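Local coordinates for capsule biosynthesis protein capD (Bacillus anthracis, PDB 3G9K), which cleaves the poly-gamma-D-glutamate capsule and links it by an amide bond to meso-diaminopimelic acid in the peptidoglycan, at residues Ser99-Asp102 with Ile103-Glu106; Lys138-Ser142 with Pro143-Gly147; Leu152-Glu156 with Arg157-Ile161. All coordinates share one frame; numbering follows the deposited sequence.

Interaction 1 of 3, residues Ser99-Asp102 with Ile103-Glu106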
loop_
_atom_site.group_PDB
_atom_site.type_symbol
_atom_site.label_atom_id
_atom_site.label_comp_id
_atom_site.label_asym_id
_atom_site.label_seq_id
_atom_site.Cartn_x
_atom_site.Cartn_y
_atom_site.Cartn_z
ATOM N N SER B 99 13.053 -13.892 12.238
ATOM C CA SER B 99 13.285 -12.618 11.598
ATOM C C SER B 99 12.006 -12.261 10.878
ATOM O O SER B 99 11.277 -13.146 10.455
ATOM C CB SER B 99 14.449 -12.687 10.593
ATOM O OG SER B 99 14.133 -13.403 9.402
ATOM N N LEU B 100 11.721 -10.971 10.804
ATOM C CA LEU B 100 10.580 -10.472 10.053
ATOM C C LEU B 100 10.623 -10.981 8.609
ATOM O O LEU B 100 9.587 -11.367 8.066
ATOM C CB LEU B 100 10.553 -8.953 10.077
ATOM C CG LEU B 100 9.287 -8.308 9.487
ATOM C CD1 LEU B 100 7.974 -8.911 10.109
ATOM C CD2 LEU B 100 9.333 -6.796 9.635
ATOM N N GLN B 101 11.796 -11.047 8.010
ATOM C CA GLN B 101 11.902 -11.511 6.627
ATOM C C GLN B 101 11.508 -13.008 6.460
ATOM O O GLN B 101 10.781 -13.346 5.523
ATOM C CB GLN B 101 13.308 -11.289 6.063
ATOM C CG GLN B 101 13.443 -11.722 4.587
ATOM C CD GLN B 101 12.631 -10.819 3.638
ATOM O OE1 GLN B 101 12.969 -9.661 3.458
ATOM N NE2 GLN B 101 11.577 -11.361 3.023
ATOM N N ASP B 102 12.004 -13.887 7.331
ATOM C CA ASP B 102 11.612 -15.307 7.303
ATOM C C ASP B 102 10.081 -15.451 7.419
ATOM O O ASP B 102 9.462 -16.154 6.638
ATOM C CB ASP B 102 12.347 -16.124 8.393
ATOM C CG ASP B 102 13.792 -16.446 7.997
ATOM O OD1 ASP B 102 13.946 -17.113 6.935
ATOM O OD2 ASP B 102 14.745 -16.000 8.708
ATOM N N ILE B 103 9.492 -14.768 8.386
ATOM C CA ILE B 103 8.042 -14.770 8.589
ATOM C C ILE B 103 7.282 -14.325 7.320
ATOM O O ILE B 103 6.326 -14.979 6.885
ATOM C CB ILE B 103 7.658 -13.883 9.800
ATOM C CG1 ILE B 103 8.239 -14.491 11.082
ATOM C CG2 ILE B 103 6.122 -13.773 9.932
ATOM C CD1 ILE B 103 8.416 -13.508 12.236
ATOM N N ILE B 104 7.744 -13.241 6.704
ATOM C CA ILE B 104 7.189 -12.756 5.435
ATOM C C ILE B 104 7.278 -13.785 4.304
ATOM O O ILE B 104 6.382 -13.878 3.446
ATOM C CB ILE B 104 7.879 -11.387 5.066
ATOM C CG1 ILE B 104 7.252 -10.296 5.952
ATOM C CG2 ILE B 104 7.759 -11.021 3.578
ATOM C CD1 ILE B 104 7.913 -8.876 5.802
ATOM N N ASN B 105 8.368 -14.551 4.291
ATOM C CA ASN B 105 8.583 -15.600 3.281
ATOM C C ASN B 105 7.650 -16.814 3.430
ATOM O O ASN B 105 7.416 -17.528 2.465
ATOM C CB ASN B 105 10.062 -16.067 3.301
ATOM C CG ASN B 105 11.024 -15.004 2.782
ATOM O OD1 ASN B 105 12.260 -15.160 2.887
ATOM N ND2 ASN B 105 10.489 -13.933 2.236
ATOM N N GLU B 106 7.134 -17.024 4.633
ATOM C CA GLU B 106 6.328 -18.197 4.969
ATOM C C GLU B 106 5.089 -18.155 4.085
ATOM O O GLU B 106 4.547 -17.085 3.843
ATOM C CB GLU B 106 5.890 -18.148 6.433
ATOM C CG GLU B 106 5.391 -19.469 6.994
ATOM C CD GLU B 106 5.268 -19.525 8.526
ATOM O OE1 GLU B 106 5.452 -18.526 9.243
ATOM O OE2 GLU B 106 4.974 -20.638 9.026
#
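Ile103 N donates to Ser99 O (3.2 Å) and Ile104 N to Leu100 O (3.0 Å), consecutive i to i+4 backbone bonds of the short alpha-helix 100-105. The motif is an N-capped helix of under two turns. Asn105 N adds a bond to Gln101 O at 3.0 Å. The last of the series, Glu106 N to Asp102 O, is weak, and Glu106 is where the chain leaves helical angles.

Ser99 is the N-cap. Its OG accepts from Asp102 N at 3.0 Å, and this bond is nearly straight (166°). The same hydroxyl donates to Asp102 OD2 at 2.8 Å, reaching it from above the carboxylate plane. OG therefore serves both the backbone and the side chain of Asp102. The Asp102 carboxylate is folded back over the first turn, with CG beside its own backbone N (chi1 -78°). A negative group here, at the amino end of the helix, would probably be stabilised by the helix dipole.

The buried side of the helix is apolar. Leu100 and Ile104 are one turn apart, and their side chains meet at an oblique angle, with Leu100 CG 4.0 Å from Ile104 CD1. Leu100 and Ile103 also pack on Ile89 and Tyr93 of helix 82-94, and Ile104 lies on Ala164 of strand 160-164. The polar end of Gln101 is engaged outside the helix, where its NE2 donates to Gly165 O. Glu106 OE1 forms a salt bridge with Lys92.

The isoleucine branches lie against carbonyl oxygens one turn back. Ile103 turns CG1 and CD1 toward Ser99 O. Ile104 CG1 lies 3.3 Å from Leu100 O, the oxygen that accepts from Ile104 N.

Interaction 2 of 3, residues Lys138-Ser142 with Pro143-Gly147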
loop_
_atom_site.group_PDB
_atom_site.type_symbol
_atom_site.label_atom_id
_atom_site.label_comp_id
_atom_site.label_asym_id
_atom_site.label_seq_id
_atom_site.Cartn_x
_atom_site.Cartn_y
_atom_site.Cartn_z
ATOM N N LYS B 138 -8.890 -24.124 -0.630
ATOM C CA LYS B 138 -8.627 -23.930 -2.054
ATOM C C LYS B 138 -7.305 -23.186 -2.247
ATOM O O LYS B 138 -7.131 -22.081 -1.743
ATOM C CB LYS B 138 -9.784 -23.139 -2.682
ATOM C CG LYS B 138 -9.572 -22.651 -4.131
ATOM C CD LYS B 138 -10.589 -23.231 -5.125
ATOM C CE LYS B 138 -10.905 -22.245 -6.254
ATOM N NZ LYS B 138 -11.664 -22.884 -7.381
ATOM N N LYS B 139 -6.393 -23.800 -2.996
ATOM C CA LYS B 139 -5.093 -23.210 -3.295
ATOM C C LYS B 139 -5.180 -22.116 -4.368
ATOM O O LYS B 139 -5.669 -22.356 -5.473
ATOM C CB LYS B 139 -4.110 -24.296 -3.743
ATOM C CG LYS B 139 -2.781 -23.769 -4.242
ATOM C CD LYS B 139 -1.824 -24.894 -4.521
ATOM C CE LYS B 139 -0.679 -24.430 -5.417
ATOM N NZ LYS B 139 0.431 -25.440 -5.448
ATOM N N LYS B 140 -4.680 -20.925 -4.042
ATOM C CA LYS B 140 -4.632 -19.805 -4.993
ATOM C C LYS B 140 -3.287 -19.743 -5.705
ATOM O O LYS B 140 -2.231 -19.814 -5.072
ATOM C CB LYS B 140 -4.916 -18.483 -4.281
ATOM C CG LYS B 140 -6.372 -18.185 -4.103
ATOM C CD LYS B 140 -6.967 -17.680 -5.393
ATOM C CE LYS B 140 -8.458 -17.444 -5.243
ATOM N NZ LYS B 140 -9.015 -16.806 -6.472
ATOM N N VAL B 141 -3.338 -19.560 -7.021
ATOM C CA VAL B 141 -2.171 -19.738 -7.878
ATOM C C VAL B 141 -1.435 -18.425 -8.183
ATOM O O VAL B 141 -0.393 -18.432 -8.841
ATOM C CB VAL B 141 -2.565 -20.428 -9.210
ATOM C CG1 VAL B 141 -1.395 -21.210 -9.762
ATOM C CG2 VAL B 141 -3.769 -21.366 -8.997
ATOM N N SER B 142 -1.959 -17.303 -7.703
ATOM C CA SER B 142 -1.316 -16.004 -7.913
ATOM C C SER B 142 -0.565 -15.608 -6.637
ATOM O O SER B 142 -1.197 -15.445 -5.584
ATOM C CB SER B 142 -2.374 -14.951 -8.237
ATOM O OG SER B 142 -1.757 -13.718 -8.557
ATOM N N PRO B 143 0.784 -15.508 -6.706
ATOM C CA PRO B 143 1.585 -14.953 -5.596
ATOM C C PRO B 143 1.078 -13.592 -5.101
ATOM O O PRO B 143 0.927 -13.405 -3.881
ATOM C CB PRO B 143 2.991 -14.842 -6.198
ATOM C CG PRO B 143 3.043 -15.925 -7.187
ATOM C CD PRO B 143 1.662 -15.959 -7.804
ATOM N N ALA B 144 0.766 -12.693 -6.042
ATOM C CA ALA B 144 0.239 -11.360 -5.707
ATOM C C ALA B 144 -1.060 -11.384 -4.863
ATOM O O ALA B 144 -1.347 -10.428 -4.121
ATOM C CB ALA B 144 0.052 -10.520 -6.986
ATOM N N PHE B 145 -1.814 -12.487 -4.928
ATOM C CA PHE B 145 -3.044 -12.631 -4.154
ATOM C C PHE B 145 -2.792 -12.501 -2.658
ATOM O O PHE B 145 -3.629 -12.005 -1.923
ATOM C CB PHE B 145 -3.675 -14.005 -4.440
ATOM C CG PHE B 145 -4.974 -14.226 -3.746
ATOM C CD1 PHE B 145 -6.154 -13.753 -4.296
ATOM C CD2 PHE B 145 -5.023 -14.868 -2.509
ATOM C CE1 PHE B 145 -7.332 -13.931 -3.661
ATOM C CE2 PHE B 145 -6.218 -15.043 -1.854
ATOM C CZ PHE B 145 -7.382 -14.578 -2.434
ATOM N N PHE B 146 -1.658 -13.002 -2.198
ATOM C CA PHE B 146 -1.371 -13.022 -0.768
ATOM C C PHE B 146 -0.553 -11.815 -0.322
ATOM O O PHE B 146 -0.018 -11.801 0.784
ATOM C CB PHE B 146 -0.714 -14.347 -0.396
ATOM C CG PHE B 146 -1.672 -15.511 -0.478
ATOM C CD1 PHE B 146 -2.558 -15.754 0.542
ATOM C CD2 PHE B 146 -1.713 -16.313 -1.587
ATOM C CE1 PHE B 146 -3.453 -16.803 0.460
ATOM C CE2 PHE B 146 -2.606 -17.385 -1.663
ATOM C CZ PHE B 146 -3.472 -17.607 -0.647
ATOM N N GLY B 147 -0.448 -10.822 -1.200
ATOM C CA GLY B 147 0.044 -9.486 -0.797
ATOM C C GLY B 147 1.473 -9.187 -1.178
ATOM O O GLY B 147 1.990 -9.746 -2.113
HETATM O O HOH W 1 0.880 -12.946 -9.387
#
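Lys140 and Phe145 meet across a tight turn that follows strand 136-139. The main interaction is CH-pi. Lys140 CG lies over one face of the Phe145 ring, 3.9 Å from its centroid and 14° off the ring normal. The lysine chain is bent at chi2 (-78°), which carries CD and CE along the same ring. Phe145 presents its ring to the lysine because its CG is anti to the backbone N (chi1 -177°).

Apolar packing continues onto the second ring. Lys140 CB comes within 3.7 Å of Phe146 CE2. The two phenylalanines also pack together, with Phe145 CD2 3.5 Å above the plane of the Phe146 ring, over its centre. The lysine stem thus touches both rings.

The backbone bonds are those of a 3-10 turn. Phe145 N donates to Ser142 O at 3.1 Å, from well above the carbonyl plane. Phe146 N then bonds to Pro143 O, and Gly147 N to Ala144 O. These three i to i+3 bonds wind the chain tightly from Ser142 to Gly147.

One water joins the start of the turn. It is 2.9 Å from Ser142 OG and accepts a weak bond from Ala144 N at 3.4 Å.

The turn meets two arginines of the poly-gamma-D-glutamate site: Arg81 makes a cation-pi contact with the Phe145 ring and donates through NE to Phe145 O, while Arg169 donates through NE to Gly147 O. These bonds are consistent with the turn acting as a second shell for both arginines. It sits against the small three-stranded sheet, where Lys140 packs on Tyr117 and bonds through its backbone to Thr118, both of strand 115-118, and both phenylalanines lie on Thr110 of strand 109-112.

Interaction 3 of 3, residues Leu152-Glu156 with Arg157-Ile161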
loop_
_atom_site.group_PDB
_atom_site.type_symbol
_atom_site.label_atom_id
_atom_site.label_comp_id
_atom_site.label_asym_id
_atom_site.label_seq_id
_atom_site.Cartn_x
_atom_site.Cartn_y
_atom_site.Cartn_z
ATOM N N LEU B 152 10.419 -1.656 7.408
ATOM C CA LEU B 152 11.739 -1.320 7.987
ATOM C C LEU B 152 11.626 -1.436 9.489
ATOM O O LEU B 152 10.563 -1.223 10.053
ATOM C CB LEU B 152 12.218 0.086 7.570
ATOM C CG LEU B 152 12.511 0.335 6.100
ATOM C CD1 LEU B 152 12.733 1.870 5.923
ATOM C CD2 LEU B 152 13.716 -0.450 5.544
ATOM N N ILE B 153 12.729 -1.806 10.118
ATOM C CA ILE B 153 12.822 -1.867 11.553
ATOM C C ILE B 153 14.043 -1.076 11.968
ATOM O O ILE B 153 15.124 -1.373 11.503
ATOM C CB ILE B 153 13.039 -3.306 12.036
ATOM C CG1 ILE B 153 11.915 -4.234 11.557
ATOM C CG2 ILE B 153 13.175 -3.360 13.582
ATOM C CD1 ILE B 153 12.156 -5.715 11.933
ATOM N N LYS B 154 13.869 -0.112 12.879
ATOM C CA LYS B 154 15.000 0.578 13.484
ATOM C C LYS B 154 15.237 0.050 14.896
ATOM O O LYS B 154 14.328 0.051 15.706
ATOM C CB LYS B 154 14.776 2.084 13.545
ATOM C CG LYS B 154 15.933 2.828 14.210
ATOM C CD LYS B 154 16.009 4.277 13.805
ATOM C CE LYS B 154 17.272 4.913 14.390
ATOM N NZ LYS B 154 17.168 6.390 14.386
ATOM N N ASP B 155 16.443 -0.417 15.157
ATOM C CA ASP B 155 16.905 -0.699 16.504
ATOM C C ASP B 155 17.286 0.613 17.115
ATOM O O ASP B 155 18.230 1.203 16.719
ATOM C CB ASP B 155 18.129 -1.604 16.482
ATOM C CG ASP B 155 18.611 -2.001 17.877
ATOM O OD1 ASP B 155 18.516 -1.212 18.800
ATOM O OD2 ASP B 155 19.093 -3.108 18.017
ATOM N N GLU B 156 16.518 1.066 18.077
ATOM C CA GLU B 156 16.689 2.399 18.539
ATOM C C GLU B 156 17.818 2.466 19.567
ATOM O O GLU B 156 18.328 3.516 19.834
ATOM C CB GLU B 156 15.407 3.005 19.122
ATOM C CG GLU B 156 14.227 3.142 18.208
ATOM C CD GLU B 156 14.189 4.420 17.428
ATOM O OE1 GLU B 156 15.056 5.254 17.590
ATOM O OE2 GLU B 156 13.304 4.567 16.594
ATOM N N ARG B 157 18.196 1.354 20.140
ATOM C CA ARG B 157 19.284 1.424 21.085
ATOM C C ARG B 157 20.537 1.727 20.349
ATOM O O ARG B 157 21.165 2.717 20.615
ATOM C CB ARG B 157 19.462 0.117 21.825
ATOM C CG ARG B 157 18.208 -0.424 22.390
ATOM C CD ARG B 157 17.999 -0.037 23.819
ATOM N NE ARG B 157 16.679 -0.433 24.270
ATOM C CZ ARG B 157 16.039 0.178 25.247
ATOM N NH1 ARG B 157 14.848 -0.219 25.613
ATOM N NH2 ARG B 157 16.613 1.176 25.868
ATOM N N ASP B 158 20.859 0.839 19.417
ATOM C CA ASP B 158 22.100 0.745 18.724
ATOM C C ASP B 158 22.080 1.545 17.463
ATOM O O ASP B 158 23.066 1.750 16.805
ATOM C CB ASP B 158 22.327 -0.714 18.368
ATOM C CG ASP B 158 22.253 -1.634 19.586
ATOM O OD1 ASP B 158 23.202 -1.622 20.353
ATOM O OD2 ASP B 158 21.263 -2.363 19.776
ATOM N N ASN B 159 20.906 1.975 17.112
ATOM C CA ASN B 159 20.763 2.807 15.984
ATOM C C ASN B 159 21.133 2.178 14.679
ATOM O O ASN B 159 21.967 2.636 13.954
ATOM C CB ASN B 159 21.560 4.042 16.194
ATOM C CG ASN B 159 20.812 5.183 15.822
ATOM O OD1 ASN B 159 20.670 5.437 14.650
ATOM N ND2 ASN B 159 20.175 5.820 16.794
ATOM N N VAL B 160 20.467 1.087 14.346
ATOM C CA VAL B 160 20.649 0.436 13.062
ATOM C C VAL B 160 19.303 0.142 12.446
ATOM O O VAL B 160 18.384 -0.141 13.134
ATOM C CB VAL B 160 21.444 -0.850 13.172
ATOM C CG1 VAL B 160 20.794 -1.786 14.021
ATOM C CG2 VAL B 160 21.613 -1.466 11.871
ATOM N N ILE B 161 19.220 0.242 11.139
ATOM C CA ILE B 161 17.989 0.010 10.385
ATOM C C ILE B 161 18.130 -1.247 9.556
ATOM O O ILE B 161 19.115 -1.420 8.795
ATOM C CB ILE B 161 17.637 1.220 9.467
ATOM C CG1 ILE B 161 17.238 2.422 10.298
ATOM C CG2 ILE B 161 16.506 0.860 8.467
ATOM C CD1 ILE B 161 17.043 3.695 9.457
#
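A beta hairpin joins strands 150-155 and 160-164, and Asp155 and Val160 form the pair next to its turn. They are an antiparallel hydrogen-bonded pair. Asp155 N donates to Val160 O at 2.8 Å, and Val160 N returns a longer bond of 3.3 Å to Asp155 O. Asn159 N also reaches Asp155 O, but weakly. Asn159 and Val160 thus both face Asp155, which makes a G1 bulge. Asn159 takes the left-handed conformation at the bulge.

The Asp155 carboxylate accepts backbone N-H groups of the turn through OD1. Asp158 N donates to it at 3.2 Å in a straight bond (175°), made from above the carboxylate plane. Arg157 N adds a weak bond. With chi1 at -177°, the Asp155 carboxylate is directed into the loop. Asp158 OD2 lies close to both oxygens of this carboxylate, 2.9 Å from Asp155 OD2, with the two planes 76° apart. Such a pair would repel if both were charged, so one may hold a proton.

On the opposite face of the sheet, Lys154 and Asn159 lie side by side. Lys154 CE is 3.4 Å from Asn159 OD1. Beside them, Leu152 CD2 meets Ile161 CG2 at 4.2 Å. Both residues also pack on Ile7 of strand 2-7, and Thr20 of the other chain packs on Lys154 and Asn159. Glu156 OE2 bonds to Thr71 OG1 on the neighbouring strand 70-75. The arrangement is that of a bulged antiparallel hairpin, in which 160-164 is the outermost strand of a four-stranded sheet within this chain.

Overall arrangement
The contacts come in series along the chain. Interaction 1 lies on helix 100-105, interaction 2 in the turn after strand 136-139, and interaction 3 at the tip of hairpin 150-164. Interactions 1 and 3 touch, although their centres are 18 Å apart: Leu100 CD2 meets Ile153 CD1 at 3.8 Å, so the helix packs on the four-stranded sheet. Interactions 1 and 2 are about 17 Å apart between centres and do not touch. Interactions 2 and 3 lie on opposite sides of the chain's centre, about 32 Å apart. Interaction 2 borders the capsule-binding arginines and probably supports that site, while interactions 1 and 3 join helix and hairpin in the surrounding fold.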